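Side-chain contacts in PATF (Prochloron didemni, PDB 4BG2), which is related to the prenyl transferases of cyanobactin biosynthesis and probably acts in the patellamide pathway: residues 85-90 with 98-103; 122-127 with 133-138; 177-180 with 186-189. All blocks are in the same frame, centred on the assembly; numbering follows the deposited sequence.

The three contacts belong to one side of an antiparallel barrel wrapped by helices, the arrangement known from ABBA-type prenyl transferases. Contacts 2 and 3 are two successive hairpins of the wall, joined where strands 133-140 and 173-181 are neighbours, their centres about 9 Å apart. Contact 1 packs two outer helices on this wall, its centre about 11 Å from that of either hairpin. Leu87 CD2 of contact 1 lies 4.0 Å from Val134 CG1 of contact 2, and Phe103 CD1 meets Phe178 CD1 of contact 3 at 3.7 Å. On the other face of the sheet, inside the barrel, Ser133 OG of contact 2 lies 2.7 Å from Glu179 OE2 of contact 3, a probable hydrogen bond.

Contact 1. Residues 85-90 with 98-103; sequences KLLDKI and INRDSF
In the helical layer outside the barrel, Leu87 of helix 79-91 meets Arg100, the N-cap residue of helix 101-110. An Asx turn shapes this entry: Asn99 OD1 accepts from Asp101 N at 3.0 Å. From there the Arg100 side chain crosses to the first helix and lays one face of its guanidinium against Leu87 CB, which sits 3.6 Å above the plane and toward its rim. With CG between the backbone N and the carbonyl carbon (chi1 56°) and a bend at chi3, the arginine turns its edge to Asp88. NH1 gives a hydrogen bond to Asp88 OD1 at 3.1 Å, with an N-H...O angle of 151°, as part of a salt bridge; it reaches the syn side of the oxygen but from well outside the carboxylate plane. NH2 adds a weak bond of 3.4 Å to Asp88 OD1. The stronger hold on NH2 is the salt bridge to Asp91, so the guanidinium is fixed between two acids one helical turn apart. Next to these charges the contact is apolar. Leu87 reaches in two directions, CD2 to Ile98 CG2 at 4.2 Å and CD1 obliquely to the Phe103 ring at CD2, also 4.2 Å. Ile90 CG2 packs on Ile98 CG1 at the same separation. Together these side chains fill the layer between helices and barrel wall: Leu87 and Ile90 touch Val134 on strand 133-140, Ile98 rests on Leu180 of strand 173-181, and Phe103 leans on Leu136 and Ile138.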
loop_
_atom_site.group_PDB
_atom_site.type_symbol
_atom_site.label_atom_id
_atom_site.label_comp_id
_atom_site.label_asym_id
_atom_site.label_seq_id
_atom_site.Cartn_x
_atom_site.Cartn_y
_atom_site.Cartn_z
ATOM N N LYS A 85 -5.239 -15.998 8.270
ATOM C CA LYS A 85 -6.086 -15.826 9.463
ATOM C C LYS A 85 -7.079 -14.694 9.300
ATOM O O LYS A 85 -8.228 -14.819 9.685
ATOM C CB LYS A 85 -5.256 -15.489 10.692
ATOM C CG LYS A 85 -4.631 -16.671 11.419
ATOM C CD LYS A 85 -3.591 -16.131 12.404
ATOM C CE LYS A 85 -3.342 -17.059 13.566
ATOM N NZ LYS A 85 -2.987 -18.424 13.092
ATOM N N LEU A 86 -6.611 -13.573 8.755
ATOM C CA LEU A 86 -7.455 -12.393 8.576
ATOM C C LEU A 86 -8.564 -12.677 7.586
ATOM O O LEU A 86 -9.735 -12.372 7.849
ATOM C CB LEU A 86 -6.624 -11.195 8.095
ATOM C CG LEU A 86 -7.383 -9.897 7.853
ATOM C CD1 LEU A 86 -8.029 -9.438 9.149
ATOM C CD2 LEU A 86 -6.464 -8.815 7.274
ATOM N N LEU A 87 -8.198 -13.266 6.455
ATOM C CA LEU A 87 -9.159 -13.638 5.430
ATOM C C LEU A 87 -10.210 -14.614 5.971
ATOM O O LEU A 87 -11.376 -14.485 5.639
ATOM C CB LEU A 87 -8.464 -14.227 4.211
ATOM C CG LEU A 87 -7.585 -13.285 3.368
ATOM C CD1 LEU A 87 -6.813 -14.078 2.346
ATOM C CD2 LEU A 87 -8.405 -12.218 2.671
ATOM N N ASP A 88 -9.795 -15.583 6.779
ATOM C CA ASP A 88 -10.736 -16.533 7.408
ATOM C C ASP A 88 -11.719 -15.811 8.313
ATOM O O ASP A 88 -12.913 -16.039 8.234
ATOM C CB ASP A 88 -10.000 -17.614 8.210
ATOM C CG ASP A 88 -9.322 -18.654 7.326
ATOM O OD1 ASP A 88 -9.592 -18.703 6.104
ATOM O OD2 ASP A 88 -8.483 -19.426 7.854
ATOM N N LYS A 89 -11.232 -14.906 9.148
ATOM C CA LYS A 89 -12.142 -14.132 9.992
ATOM C C LYS A 89 -13.128 -13.269 9.169
ATOM O O LYS A 89 -14.319 -13.216 9.459
ATOM C CB LYS A 89 -11.353 -13.297 11.005
ATOM C CG LYS A 89 -10.497 -14.180 11.907
ATOM C CD LYS A 89 -10.372 -13.724 13.351
ATOM C CE LYS A 89 -10.320 -14.937 14.270
ATOM N NZ LYS A 89 -10.442 -14.484 15.678
ATOM N N ILE A 90 -12.664 -12.670 8.093
ATOM C CA ILE A 90 -13.520 -11.788 7.303
ATOM C C ILE A 90 -14.558 -12.567 6.493
ATOM O O ILE A 90 -15.710 -12.155 6.388
ATOM C CB ILE A 90 -12.657 -10.859 6.431
ATOM C CG1 ILE A 90 -11.963 -9.848 7.354
ATOM C CG2 ILE A 90 -13.491 -10.141 5.377
ATOM C CD1 ILE A 90 -10.797 -9.134 6.731
ATOM N N ILE A 98 -15.432 -13.000 -0.497
ATOM C CA ILE A 98 -14.055 -12.728 -0.811
ATOM C C ILE A 98 -13.580 -13.702 -1.885
ATOM O O ILE A 98 -13.605 -14.902 -1.678
ATOM C CB ILE A 98 -13.169 -12.904 0.451
ATOM C CG1 ILE A 98 -13.494 -11.859 1.510
ATOM C CG2 ILE A 98 -11.699 -12.812 0.102
ATOM C CD1 ILE A 98 -13.151 -10.446 1.114
ATOM N N ASN A 99 -13.104 -13.173 -3.004
ATOM C CA ASN A 99 -12.450 -13.992 -4.006
ATOM C C ASN A 99 -10.964 -13.969 -3.768
ATOM O O ASN A 99 -10.269 -12.997 -4.142
ATOM C CB ASN A 99 -12.770 -13.524 -5.424
ATOM C CG ASN A 99 -12.234 -14.470 -6.486
ATOM O OD1 ASN A 99 -11.395 -15.327 -6.222
ATOM N ND2 ASN A 99 -12.723 -14.313 -7.691
ATOM N N ARG A 100 -10.465 -15.042 -3.158
ATOM C CA ARG A 100 -9.054 -15.125 -2.825
ATOM C C ARG A 100 -8.228 -15.955 -3.817
ATOM O O ARG A 100 -7.084 -16.235 -3.555
ATOM C CB ARG A 100 -8.862 -15.630 -1.382
ATOM C CG ARG A 100 -9.497 -16.963 -0.996
ATOM C CD ARG A 100 -9.009 -17.388 0.379
ATOM N NE ARG A 100 -10.005 -17.108 1.395
ATOM C CZ ARG A 100 -9.879 -17.345 2.702
ATOM N NH1 ARG A 100 -8.773 -17.859 3.227
ATOM N NH2 ARG A 100 -10.895 -17.037 3.499
ATOM N N ASP A 101 -8.792 -16.287 -4.969
ATOM C CA ASP A 101 -8.116 -17.138 -5.939
ATOM C C ASP A 101 -6.726 -16.605 -6.329
ATOM O O ASP A 101 -5.761 -17.347 -6.230
ATOM C CB ASP A 101 -8.999 -17.380 -7.175
ATOM C CG ASP A 101 -10.211 -18.276 -6.866
ATOM O OD1 ASP A 101 -10.350 -18.732 -5.694
ATOM O OD2 ASP A 101 -11.027 -18.533 -7.780
ATOM N N SER A 102 -6.607 -15.327 -6.712
ATOM C CA SER A 102 -5.308 -14.813 -7.185
ATOM C C SER A 102 -4.263 -14.841 -6.110
ATOM O O SER A 102 -3.135 -15.293 -6.333
ATOM C CB SER A 102 -5.423 -13.379 -7.694
ATOM O OG SER A 102 -6.190 -13.335 -8.870
ATOM N N PHE A 103 -4.623 -14.357 -4.926
ATOM C CA PHE A 103 -3.688 -14.395 -3.795
ATOM C C PHE A 103 -3.274 -15.834 -3.388
ATOM O O PHE A 103 -2.092 -16.104 -3.143
ATOM C CB PHE A 103 -4.277 -13.669 -2.586
ATOM C CG PHE A 103 -3.337 -13.581 -1.433
ATOM C CD1 PHE A 103 -2.239 -12.730 -1.485
ATOM C CD2 PHE A 103 -3.535 -14.341 -0.294
ATOM C CE1 PHE A 103 -1.337 -12.656 -0.443
ATOM C CE2 PHE A 103 -2.639 -14.270 0.755
ATOM C CZ PHE A 103 -1.539 -13.423 0.682
#

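Contact 2. Residues 122-127 with 133-138; sequences GVHLGS and SVMLYI
Gly122 O receives Met135 N at 2.8 Å, and the CA-H of Val134 approaches the same oxygen with CA at 3.4 Å. Two residues on, the hydrogen-bonded antiparallel pair of His124 and Ser133 is closed by two bonds: His124 N to Ser133 O at 2.9 Å and Ser133 N to His124 O at 2.8 Å. Val123 and Val134 form the non-hydrogen-bonded pair between them, their methyls CG1 and CG2 standing 4.5 Å apart on the outer, helix-covered side. The face toward the barrel interior carries His124, Ser133 and Met135. Met135, a selenomethionine here, lies over one face of the His124 imidazole, its CB making a CH-pi contact 3.9 Å from the ring centroid and 21° off the normal. CG anti to the backbone N (chi1 -178°) carries the chain on past CE1, and bends at chi2 and chi3 leave SE oblique to the ring. The methyl CE then settles over one face of the Tyr137 ring. His124 is held from both ring nitrogens: NE2 bonds to Glu67 OE2 and ND1 to Glu179 OE2, and the two bonds fix the rotation of the ring. Ser133 OG bonds to that same Glu179 OE2, so one oxygen holds both residues and joins this hairpin to the next. In the sheet, strand 116-124 is flanked by strand 60-70 and strand 133-140 by strand 173-181, while Val134 and Leu136 pack outward on helix 79-91.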
loop_
_atom_site.group_PDB
_atom_site.type_symbol
_atom_site.label_atom_id
_atom_site.label_comp_id
_atom_site.label_asym_id
_atom_site.label_seq_id
_atom_site.Cartn_x
_atom_site.Cartn_y
_atom_site.Cartn_z
ATOM N N GLY A 122 -3.628 -5.640 5.507
ATOM C CA GLY A 122 -4.278 -4.382 5.508
ATOM C C GLY A 122 -5.732 -4.486 5.211
ATOM O O GLY A 122 -6.202 -5.501 4.686
ATOM N N VAL A 123 -6.440 -3.424 5.585
ATOM C CA VAL A 123 -7.838 -3.257 5.293
ATOM C C VAL A 123 -8.073 -1.833 4.800
ATOM O O VAL A 123 -7.483 -0.879 5.325
ATOM C CB VAL A 123 -8.753 -3.500 6.519
ATOM C CG1 VAL A 123 -8.755 -4.957 6.891
ATOM C CG2 VAL A 123 -8.373 -2.638 7.716
ATOM N N HIS A 124 -8.969 -1.707 3.839
ATOM C CA HIS A 124 -9.488 -0.425 3.397
ATOM C C HIS A 124 -11.002 -0.421 3.563
ATOM O O HIS A 124 -11.729 -1.115 2.837
ATOM C CB HIS A 124 -9.130 -0.152 1.924
ATOM C CG HIS A 124 -7.653 -0.133 1.645
ATOM N ND1 HIS A 124 -7.145 -0.193 0.368
ATOM C CD2 HIS A 124 -6.584 -0.059 2.467
ATOM C CE1 HIS A 124 -5.827 -0.131 0.410
ATOM N NE2 HIS A 124 -5.459 -0.088 1.678
ATOM N N LEU A 125 -11.469 0.377 4.515
ATOM C CA LEU A 125 -12.891 0.623 4.731
ATOM C C LEU A 125 -13.426 1.489 3.591
ATOM O O LEU A 125 -12.830 2.494 3.279
ATOM C CB LEU A 125 -13.097 1.391 6.053
ATOM C CG LEU A 125 -14.276 1.147 6.985
ATOM C CD1 LEU A 125 -14.704 -0.311 6.964
ATOM C CD2 LEU A 125 -13.935 1.592 8.411
ATOM N N GLY A 126 -14.538 1.084 2.974
ATOM C CA GLY A 126 -15.237 1.914 2.003
ATOM C C GLY A 126 -16.434 2.583 2.639
ATOM O O GLY A 126 -16.666 2.443 3.842
ATOM N N SER A 127 -17.234 3.258 1.824
ATOM C CA SER A 127 -18.467 3.899 2.293
ATOM C C SER A 127 -19.513 2.900 2.769
ATOM O O SER A 127 -20.372 3.236 3.586
ATOM C CB SER A 127 -19.061 4.755 1.185
ATOM O OG SER A 127 -19.257 3.956 0.036
ATOM N N SER A 133 -12.391 -3.560 1.649
ATOM C CA SER A 133 -11.518 -4.576 1.123
ATOM C C SER A 133 -10.467 -4.989 2.117
ATOM O O SER A 133 -10.167 -4.263 3.081
ATOM C CB SER A 133 -10.827 -4.049 -0.164
ATOM O OG SER A 133 -9.983 -2.947 0.162
ATOM N N VAL A 134 -9.886 -6.158 1.860
ATOM C CA VAL A 134 -8.610 -6.546 2.452
ATOM C C VAL A 134 -7.544 -6.213 1.393
ATOM O O VAL A 134 -7.760 -6.411 0.183
ATOM C CB VAL A 134 -8.576 -8.041 2.827
ATOM C CG1 VAL A 134 -7.171 -8.486 3.192
ATOM C CG2 VAL A 134 -9.478 -8.291 4.005
HETATM N N MSE A 135 -6.429 -5.654 1.850
HETATM C CA MSE A 135 -5.340 -5.255 0.972
HETATM C C MSE A 135 -4.119 -5.978 1.431
HETATM O O MSE A 135 -3.772 -5.980 2.615
HETATM C CB MSE A 135 -5.140 -3.733 1.071
HETATM C CG MSE A 135 -4.043 -3.221 0.131
HETATM SE SE MSE A 135 -4.745 -3.055 -1.700
HETATM C CE MSE A 135 -3.470 -4.235 -2.584
ATOM N N LEU A 136 -3.464 -6.642 0.500
ATOM C CA LEU A 136 -2.279 -7.424 0.807
ATOM C C LEU A 136 -1.194 -7.077 -0.197
ATOM O O LEU A 136 -1.388 -7.218 -1.397
ATOM C CB LEU A 136 -2.590 -8.913 0.717
ATOM C CG LEU A 136 -3.774 -9.408 1.568
ATOM C CD1 LEU A 136 -4.217 -10.799 1.157
ATOM C CD2 LEU A 136 -3.455 -9.422 3.048
ATOM N N TYR A 137 -0.030 -6.664 0.302
ATOM C CA TYR A 137 1.075 -6.360 -0.567
ATOM C C TYR A 137 2.170 -7.386 -0.345
ATOM O O TYR A 137 2.477 -7.714 0.792
ATOM C CB TYR A 137 1.617 -4.953 -0.266
ATOM C CG TYR A 137 0.722 -3.837 -0.734
ATOM C CD1 TYR A 137 0.609 -3.551 -2.090
ATOM C CD2 TYR A 137 0.013 -3.041 0.171
ATOM C CE1 TYR A 137 -0.187 -2.513 -2.543
ATOM C CE2 TYR A 137 -0.795 -2.001 -0.284
ATOM C CZ TYR A 137 -0.882 -1.751 -1.645
ATOM O OH TYR A 137 -1.663 -0.737 -2.126
ATOM N N ILE A 138 2.777 -7.839 -1.437
ATOM C CA ILE A 138 3.975 -8.639 -1.382
ATOM C C ILE A 138 5.156 -7.707 -1.671
ATOM O O ILE A 138 5.211 -7.075 -2.724
ATOM C CB ILE A 138 3.961 -9.744 -2.464
ATOM C CG1 ILE A 138 2.661 -10.537 -2.433
ATOM C CG2 ILE A 138 5.186 -10.651 -2.360
ATOM C CD1 ILE A 138 2.466 -11.374 -1.218
#

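Contact 3. Residues 177-180 with 186-189; sequences GFEL and SRVD
Gly177 forms a hydrogen-bonded antiparallel pair with Asp189, Gly177 N giving to Asp189 O at 2.9 Å and Asp189 N returning to Gly177 O. A side chain at Gly177 would point to the same face as Asp189 and lie tight against its CB. Phe178 points to the opposite face, where its side chain lies beside that of Val188, and Phe178 CD2 touches Val188 CG2 obliquely at 4.0 Å. The backbone of Phe178 is also bonded to Leu136 of the adjacent strand 133-140, and Phe103 meets its ring edge-to-face. Glu179 pairs with Arg187 through both backbone bonds and again through side chains on the inner face. Its CG is anti to the backbone N (chi1 -173°), and the extended chain runs beside the arginine to an end-on grip: OE1 accepts from Arg187 NH1 at 2.7 Å and Arg187 NH2 at 2.8 Å. OE1 lies near the guanidinium plane, although the two flat groups stand 78° apart. A bend at chi3 in Arg187 turns its side edge to Asp189, where NE meets OD1 at 3.0 Å and NH2 meets OD2 at 2.8 Å, both nearly straight and both from above the carboxylate plane. Beyond, Leu180 and Ser186 close the segment as a non-hydrogen-bonded pair, with Glu179 O near Ser186 CA. A leucine in place of Arg187 would probably leave the Glu179 and Asp189 carboxylates without their shared positive mate. Asp189 OD2 also bridges to Arg238, and Glu179 OE2 is hydrogen-bonded by His124 ND1 and Ser133 OG. The guanidinium is thus fixed in rotation by two acids on neighbouring strands. With Arg238 counted, two arginines face two acids, and the charges probably offset one another; Asp189, shared by both arginines, would probably ease their closeness.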
loop_
_atom_site.group_PDB
_atom_site.type_symbol
_atom_site.label_atom_id
_atom_site.label_comp_id
_atom_site.label_asym_id
_atom_site.label_seq_id
_atom_site.Cartn_x
_atom_site.Cartn_y
_atom_site.Cartn_z
ATOM N N GLY A 177 0.344 -5.978 -5.316
ATOM C CA GLY A 177 -0.847 -5.742 -4.508
ATOM C C GLY A 177 -1.981 -6.680 -4.890
ATOM O O GLY A 177 -2.187 -6.968 -6.064
ATOM N N PHE A 178 -2.686 -7.179 -3.880
ATOM C CA PHE A 178 -3.894 -7.963 -4.087
ATOM C C PHE A 178 -4.969 -7.293 -3.269
ATOM O O PHE A 178 -4.826 -7.199 -2.050
ATOM C CB PHE A 178 -3.686 -9.389 -3.572
ATOM C CG PHE A 178 -2.651 -10.149 -4.330
ATOM C CD1 PHE A 178 -1.316 -10.104 -3.934
ATOM C CD2 PHE A 178 -2.994 -10.924 -5.434
ATOM C CE1 PHE A 178 -0.365 -10.829 -4.609
ATOM C CE2 PHE A 178 -2.042 -11.659 -6.109
ATOM C CZ PHE A 178 -0.722 -11.605 -5.703
ATOM N N GLU A 179 -6.005 -6.781 -3.928
ATOM C CA GLU A 179 -7.101 -6.143 -3.229
ATOM C C GLU A 179 -8.328 -7.012 -3.343
ATOM O O GLU A 179 -8.741 -7.356 -4.433
ATOM C CB GLU A 179 -7.411 -4.725 -3.747
ATOM C CG GLU A 179 -8.455 -4.020 -2.880
ATOM C CD GLU A 179 -8.377 -2.489 -2.924
ATOM O OE1 GLU A 179 -7.855 -1.953 -3.914
ATOM O OE2 GLU A 179 -8.792 -1.831 -1.943
ATOM N N LEU A 180 -8.899 -7.365 -2.200
ATOM C CA LEU A 180 -10.035 -8.270 -2.144
ATOM C C LEU A 180 -11.240 -7.584 -1.566
ATOM O O LEU A 180 -11.354 -7.438 -0.355
ATOM C CB LEU A 180 -9.685 -9.501 -1.305
ATOM C CG LEU A 180 -8.549 -10.388 -1.845
ATOM C CD1 LEU A 180 -7.197 -9.720 -1.704
ATOM C CD2 LEU A 180 -8.517 -11.708 -1.099
ATOM N N SER A 186 -11.927 -8.730 -7.009
ATOM C CA SER A 186 -10.538 -8.758 -6.603
ATOM C C SER A 186 -9.694 -8.107 -7.676
ATOM O O SER A 186 -10.093 -8.060 -8.827
ATOM C CB SER A 186 -10.095 -10.192 -6.308
ATOM O OG SER A 186 -10.053 -10.951 -7.520
ATOM N N ARG A 187 -8.530 -7.593 -7.291
ATOM C CA ARG A 187 -7.629 -6.943 -8.207
ATOM C C ARG A 187 -6.192 -7.278 -7.846
ATOM O O ARG A 187 -5.862 -7.511 -6.688
ATOM C CB ARG A 187 -7.833 -5.412 -8.184
ATOM C CG ARG A 187 -7.167 -4.659 -9.332
ATOM C CD ARG A 187 -7.307 -3.123 -9.209
ATOM N NE ARG A 187 -6.465 -2.651 -8.131
ATOM C CZ ARG A 187 -6.892 -2.283 -6.926
ATOM N NH1 ARG A 187 -8.185 -2.233 -6.628
ATOM N NH2 ARG A 187 -6.003 -1.941 -6.010
ATOM N N VAL A 188 -5.355 -7.286 -8.872
ATOM C CA VAL A 188 -3.938 -7.483 -8.745
ATOM C C VAL A 188 -3.272 -6.203 -9.302
ATOM O O VAL A 188 -3.545 -5.799 -10.423
ATOM C CB VAL A 188 -3.465 -8.729 -9.538
ATOM C CG1 VAL A 188 -1.979 -8.949 -9.391
ATOM C CG2 VAL A 188 -4.208 -9.978 -9.085
ATOM N N ASP A 189 -2.407 -5.597 -8.489
ATOM C CA ASP A 189 -1.639 -4.427 -8.852
ATOM C C ASP A 189 -0.169 -4.836 -9.026
ATOM O O ASP A 189 0.413 -5.413 -8.126
ATOM C CB ASP A 189 -1.741 -3.371 -7.737
ATOM C CG ASP A 189 -2.972 -2.475 -7.867
ATOM O OD1 ASP A 189 -3.613 -2.448 -8.949
ATOM O OD2 ASP A 189 -3.313 -1.796 -6.878
#